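Local coordinates for DUF6844 domain-containing protein (Francisella tularensis subsp. tularensis, PDB 4QVR), which is of unknown function but has a DUF6844 domain and a signal sequence, so it is probably exported from the bacterial cytoplasm, at residues 92-106 and 257-270. Numbering follows the deposited sequence. Where two conformers were deposited one is given.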
loop_
_atom_site.group_PDB
_atom_site.type_symbol
_atom_site.label_atom_id
_atom_site.label_comp_id
_atom_site.label_asym_id
_atom_site.label_seq_id
_atom_site.Cartn_x
_atom_site.Cartn_y
_atom_site.Cartn_z
ATOM N N ARG A 92 2.517 -23.919 11.343
ATOM C CA ARG A 92 3.081 -22.799 10.645
ATOM C C ARG A 92 3.099 -21.528 11.482
ATOM O O ARG A 92 2.267 -21.336 12.366
ATOM C CB ARG A 92 2.300 -22.539 9.375
ATOM C CG ARG A 92 2.431 -23.638 8.325
ATOM C CD ARG A 92 1.570 -23.316 7.123
ATOM N NE ARG A 92 0.183 -23.252 7.554
ATOM C CZ ARG A 92 -0.828 -22.846 6.797
ATOM N NH1 ARG A 92 -0.621 -22.457 5.546
ATOM N NH2 ARG A 92 -2.045 -22.796 7.315
ATOM N N SER A 93 4.078 -20.679 11.209
ATOM C CA SER A 93 4.153 -19.380 11.811
ATOM C C SER A 93 3.187 -18.474 11.036
ATOM O O SER A 93 2.741 -18.799 9.903
ATOM C CB SER A 93 5.565 -18.818 11.653
ATOM O OG SER A 93 5.855 -18.643 10.269
ATOM N N ALA A 94 2.874 -17.335 11.621
ATOM C CA ALA A 94 2.017 -16.350 10.971
ATOM C C ALA A 94 2.535 -16.002 9.565
ATOM O O ALA A 94 1.764 -15.835 8.614
ATOM C CB ALA A 94 1.973 -15.086 11.822
ATOM N N GLU A 95 3.843 -15.870 9.440
ATOM C CA GLU A 95 4.435 -15.501 8.176
ATOM C C GLU A 95 4.254 -16.590 7.091
ATOM O O GLU A 95 4.100 -16.292 5.929
ATOM C CB GLU A 95 5.916 -15.196 8.408
ATOM C CG GLU A 95 6.616 -14.581 7.218
ATOM C CD GLU A 95 7.925 -13.902 7.580
ATOM O OE1 GLU A 95 8.677 -14.432 8.444
ATOM O OE2 GLU A 95 8.202 -12.836 6.985
ATOM N N GLU A 96 4.326 -17.855 7.497
ATOM C CA GLU A 96 4.158 -18.977 6.599
ATOM C C GLU A 96 2.688 -19.134 6.215
ATOM O O GLU A 96 2.385 -19.453 5.077
ATOM C CB GLU A 96 4.708 -20.239 7.257
ATOM C CG GLU A 96 6.233 -20.194 7.446
ATOM C CD GLU A 96 6.752 -21.213 8.475
ATOM O OE1 GLU A 96 5.997 -21.581 9.398
ATOM O OE2 GLU A 96 7.935 -21.633 8.380
ATOM N N ILE A 97 1.773 -18.894 7.146
ATOM C CA ILE A 97 0.358 -18.979 6.847
ATOM C C ILE A 97 0.045 -17.922 5.801
ATOM O O ILE A 97 -0.516 -18.222 4.750
ATOM C CB ILE A 97 -0.489 -18.729 8.080
ATOM C CG1 ILE A 97 -0.299 -19.854 9.106
ATOM C CG2 ILE A 97 -1.963 -18.669 7.710
ATOM C CD1 ILE A 97 -0.823 -19.504 10.489
ATOM N N LEU A 98 0.461 -16.680 6.056
ATOM C CA LEU A 98 0.196 -15.585 5.117
ATOM C C LEU A 98 0.840 -15.762 3.726
ATOM O O LEU A 98 0.213 -15.445 2.704
ATOM C CB LEU A 98 0.607 -14.264 5.731
ATOM C CG LEU A 98 -0.302 -13.793 6.854
ATOM C CD1 LEU A 98 0.279 -12.579 7.507
ATOM C CD2 LEU A 98 -1.670 -13.473 6.324
ATOM N N ASN A 99 2.104 -16.190 3.685
ATOM C CA ASN A 99 2.750 -16.470 2.416
ATOM C C ASN A 99 1.987 -17.539 1.645
ATOM O O ASN A 99 1.837 -17.427 0.437
ATOM C CB ASN A 99 4.207 -16.901 2.607
ATOM C CG ASN A 99 5.116 -15.723 2.937
ATOM O OD1 ASN A 99 5.920 -15.797 3.856
ATOM N ND2 ASN A 99 4.958 -14.604 2.199
ATOM N N ASP A 100 1.525 -18.588 2.325
ATOM C CA ASP A 100 0.786 -19.648 1.637
ATOM C C ASP A 100 -0.508 -19.125 1.062
ATOM O O ASP A 100 -0.777 -19.327 -0.122
ATOM C CB ASP A 100 0.494 -20.836 2.538
ATOM C CG ASP A 100 1.738 -21.641 2.878
ATOM O OD1 ASP A 100 2.775 -21.514 2.182
ATOM O OD2 ASP A 100 1.665 -22.440 3.839
ATOM N N VAL A 101 -1.302 -18.436 1.870
ATOM C CA VAL A 101 -2.572 -17.929 1.377
ATOM C C VAL A 101 -2.383 -16.853 0.296
ATOM O O VAL A 101 -3.175 -16.773 -0.628
ATOM C CB VAL A 101 -3.488 -17.413 2.496
ATOM C CG1 VAL A 101 -3.762 -18.519 3.504
ATOM C CG2 VAL A 101 -2.878 -16.220 3.178
HETATM N N MSE A 102 -1.338 -16.042 0.390
HETATM C CA MSE A 102 -1.131 -15.034 -0.654
HETATM C C MSE A 102 -0.652 -15.674 -1.935
HETATM O O MSE A 102 -1.134 -15.301 -2.981
HETATM C CB MSE A 102 -0.260 -13.871 -0.237
HETATM C CG MSE A 102 -0.955 -13.111 0.881
HETATM SE SE MSE A 102 0.243 -11.632 1.344
HETATM C CE MSE A 102 1.926 -12.412 1.957
ATOM N N GLU A 103 0.304 -16.602 -1.872
ATOM C CA GLU A 103 0.795 -17.309 -3.079
ATOM C C GLU A 103 -0.370 -18.021 -3.809
ATOM O O GLU A 103 -0.488 -17.952 -5.011
ATOM C CB GLU A 103 1.839 -18.375 -2.726
ATOM C CG GLU A 103 3.149 -17.896 -2.108
ATOM C CD GLU A 103 4.124 -17.263 -3.086
ATOM O OE1 GLU A 103 3.680 -16.716 -4.125
ATOM O OE2 GLU A 103 5.351 -17.300 -2.787
ATOM N N ASN A 104 -1.193 -18.733 -3.057
ATOM C CA ASN A 104 -2.373 -19.366 -3.589
ATOM C C ASN A 104 -3.339 -18.395 -4.229
ATOM O O ASN A 104 -3.930 -18.673 -5.288
ATOM C CB ASN A 104 -3.078 -20.115 -2.494
ATOM C CG ASN A 104 -2.400 -21.429 -2.169
ATOM O OD1 ASN A 104 -1.586 -21.944 -2.954
ATOM N ND2 ASN A 104 -2.764 -22.010 -1.033
ATOM N N TYR A 105 -3.544 -17.261 -3.586
ATOM C CA TYR A 105 -4.430 -16.249 -4.158
ATOM C C TYR A 105 -3.869 -15.726 -5.502
ATOM O O TYR A 105 -4.593 -15.548 -6.484
ATOM C CB TYR A 105 -4.635 -15.105 -3.151
ATOM C CG TYR A 105 -5.580 -14.051 -3.638
ATOM C CD1 TYR A 105 -6.962 -14.219 -3.551
ATOM C CD2 TYR A 105 -5.095 -12.865 -4.216
ATOM C CE1 TYR A 105 -7.834 -13.230 -4.028
ATOM C CE2 TYR A 105 -5.956 -11.900 -4.695
ATOM C CZ TYR A 105 -7.310 -12.078 -4.610
ATOM O OH TYR A 105 -8.128 -11.061 -5.087
ATOM N N ILE A 106 -2.573 -15.466 -5.534
ATOM C CA ILE A 106 -1.957 -14.964 -6.733
ATOM C C ILE A 106 -2.058 -15.980 -7.882
ATOM O O ILE A 106 -2.339 -15.610 -9.029
ATOM C CB ILE A 106 -0.497 -14.585 -6.469
ATOM C CG1 ILE A 106 -0.438 -13.341 -5.572
ATOM C CG2 ILE A 106 0.208 -14.351 -7.789
ATOM C CD1 ILE A 106 0.945 -13.008 -4.998
ATOM N N PHE A 257 -5.156 -9.938 3.933
ATOM C CA PHE A 257 -5.456 -11.090 4.779
ATOM C C PHE A 257 -4.956 -10.842 6.201
ATOM O O PHE A 257 -3.932 -10.181 6.390
ATOM C CB PHE A 257 -4.699 -12.338 4.301
ATOM C CG PHE A 257 -5.058 -12.784 2.919
ATOM C CD1 PHE A 257 -6.114 -13.659 2.716
ATOM C CD2 PHE A 257 -4.317 -12.371 1.836
ATOM C CE1 PHE A 257 -6.447 -14.083 1.444
ATOM C CE2 PHE A 257 -4.643 -12.792 0.569
ATOM C CZ PHE A 257 -5.712 -13.641 0.373
ATOM N N VAL A 258 -5.658 -11.380 7.189
ATOM C CA VAL A 258 -5.248 -11.191 8.582
ATOM C C VAL A 258 -5.115 -12.519 9.298
ATOM O O VAL A 258 -5.901 -13.427 9.073
ATOM C CB VAL A 258 -6.224 -10.291 9.371
ATOM C CG1 VAL A 258 -7.622 -10.882 9.429
ATOM C CG2 VAL A 258 -5.705 -10.057 10.781
ATOM N N VAL A 259 -4.085 -12.630 10.131
ATOM C CA VAL A 259 -3.871 -13.810 10.936
ATOM C C VAL A 259 -3.447 -13.398 12.360
ATOM O O VAL A 259 -2.653 -12.482 12.540
ATOM C CB VAL A 259 -2.753 -14.718 10.369
ATOM C CG1 VAL A 259 -2.570 -15.961 11.243
ATOM C CG2 VAL A 259 -3.066 -15.173 8.983
ATOM N N GLU A 260 -3.990 -14.072 13.355
ATOM C CA GLU A 260 -3.567 -13.865 14.737
ATOM C C GLU A 260 -2.837 -15.111 15.227
ATOM O O GLU A 260 -3.378 -16.236 15.179
ATOM C CB GLU A 260 -4.739 -13.582 15.665
ATOM C CG GLU A 260 -5.529 -12.334 15.333
ATOM C CD GLU A 260 -6.608 -12.079 16.366
ATOM O OE1 GLU A 260 -6.270 -11.808 17.544
ATOM O OE2 GLU A 260 -7.795 -12.136 15.982
ATOM N N LYS A 261 -1.588 -14.916 15.631
ATOM C CA LYS A 261 -0.786 -15.981 16.210
ATOM C C LYS A 261 0.278 -15.474 17.140
ATOM O O LYS A 261 0.838 -14.417 16.933
ATOM C CB LYS A 261 -0.158 -16.911 15.162
ATOM C CG LYS A 261 -0.994 -18.161 14.932
ATOM C CD LYS A 261 -0.193 -19.331 14.392
ATOM C CE LYS A 261 -1.074 -20.577 14.368
ATOM N NZ LYS A 261 -0.396 -21.811 13.859
ATOM N N ASP A 262 0.507 -16.243 18.192
ATOM C CA ASP A 262 1.558 -15.978 19.143
ATOM C C ASP A 262 1.567 -14.562 19.676
ATOM O O ASP A 262 2.598 -13.900 19.680
ATOM C CB ASP A 262 2.896 -16.303 18.468
ATOM C CG ASP A 262 2.984 -17.768 18.040
ATOM O OD1 ASP A 262 2.821 -18.658 18.926
ATOM O OD2 ASP A 262 3.221 -18.025 16.830
ATOM N N GLY A 263 0.417 -14.088 20.121
ATOM C CA GLY A 263 0.333 -12.734 20.663
ATOM C C GLY A 263 0.481 -11.599 19.651
ATOM O O GLY A 263 0.629 -10.450 20.053
ATOM N N ASN A 264 0.443 -11.905 18.354
ATOM C CA ASN A 264 0.534 -10.872 17.306
ATOM C C ASN A 264 -0.599 -10.867 16.352
ATOM O O ASN A 264 -1.351 -11.847 16.233
ATOM C CB ASN A 264 1.773 -11.095 16.436
ATOM C CG ASN A 264 3.056 -10.877 17.193
ATOM O OD1 ASN A 264 3.237 -9.849 17.863
ATOM N ND2 ASN A 264 3.963 -11.834 17.089
ATOM N N ALA A 265 -0.706 -9.751 15.637
ATOM C CA ALA A 265 -1.642 -9.625 14.556
ATOM C C ALA A 265 -0.728 -9.470 13.353
ATOM O O ALA A 265 0.192 -8.675 13.384
ATOM C CB ALA A 265 -2.527 -8.411 14.715
ATOM N N ALA A 266 -0.966 -10.243 12.313
ATOM C CA ALA A 266 -0.155 -10.202 11.120
ATOM C C ALA A 266 -1.079 -9.958 9.917
ATOM O O ALA A 266 -2.179 -10.568 9.799
ATOM C CB ALA A 266 0.583 -11.519 10.954
ATOM N N ILE A 267 -0.664 -9.048 9.057
ATOM C CA ILE A 267 -1.433 -8.721 7.861
ATOM C C ILE A 267 -0.598 -8.987 6.600
ATOM O O ILE A 267 0.573 -8.631 6.543
ATOM C CB ILE A 267 -1.779 -7.200 7.827
ATOM C CG1 ILE A 267 -2.729 -6.771 8.948
ATOM C CG2 ILE A 267 -2.386 -6.794 6.508
ATOM C CD1 ILE A 267 -4.162 -7.201 8.786
ATOM N N GLY A 268 -1.220 -9.556 5.566
ATOM C CA GLY A 268 -0.558 -9.744 4.292
ATOM C C GLY A 268 -1.306 -8.906 3.263
ATOM O O GLY A 268 -2.517 -8.720 3.351
ATOM N N VAL A 269 -0.588 -8.335 2.323
ATOM C CA VAL A 269 -1.228 -7.528 1.292
ATOM C C VAL A 269 -0.625 -7.969 -0.029
ATOM O O VAL A 269 0.565 -8.259 -0.109
ATOM C CB VAL A 269 -1.050 -6.017 1.535
ATOM C CG1 VAL A 269 0.415 -5.653 1.585
ATOM C CG2 VAL A 269 -1.765 -5.183 0.452
ATOM N N VAL A 270 -1.499 -8.142 -1.010
ATOM C CA VAL A 270 -1.113 -8.483 -2.357
ATOM C C VAL A 270 -1.363 -7.203 -3.132
ATOM O O VAL A 270 -2.458 -6.651 -3.064
ATOM C CB VAL A 270 -2.004 -9.616 -2.929
ATOM C CG1 VAL A 270 -1.745 -9.836 -4.425
ATOM C CG2 VAL A 270 -1.752 -10.915 -2.202
#
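A helix laid over one face of an antiparallel beta-hairpin is illustrated where L98 of helix 94-106 settles on strands 257-261 and 264-270, joined by a type I' turn. The two methyls of L98 divide the work: L98 CD2 presses on V259 CG2 at a tight 3.5 Å, while CD1 reaches across to A266 CB on the partner strand. One turn on, M102, a selenomethionine, bends at chi3 (-61°), which lets SE lie over the backbone at G268, 3.6 Å from its CA, as glycine permits. Three helix residues meet the F257 ring. V101 CG2 makes a CH-pi contact over one face of the F257 ring, 4.2 Å from its centroid; M102 CG approaches F257 CD2 obliquely, and the ring edge points to the face of Y105 in an offset edge-to-face pair, planes at 75°. At the helix start, the K261 chain, extended beyond CG, passes I97 at about a right angle and K261 NZ donates to R92 O (3.1 Å), in the carbonyl plane, just before the S93-E96 capping box. Segment 94-106 runs roughly parallel to strand 264-270, the middle strand of a three-stranded sheet, at 24°; L98 and M102 also touch I122 of strand 117-126, while helix 134-159 packs against I267 and V269 on the opposite face.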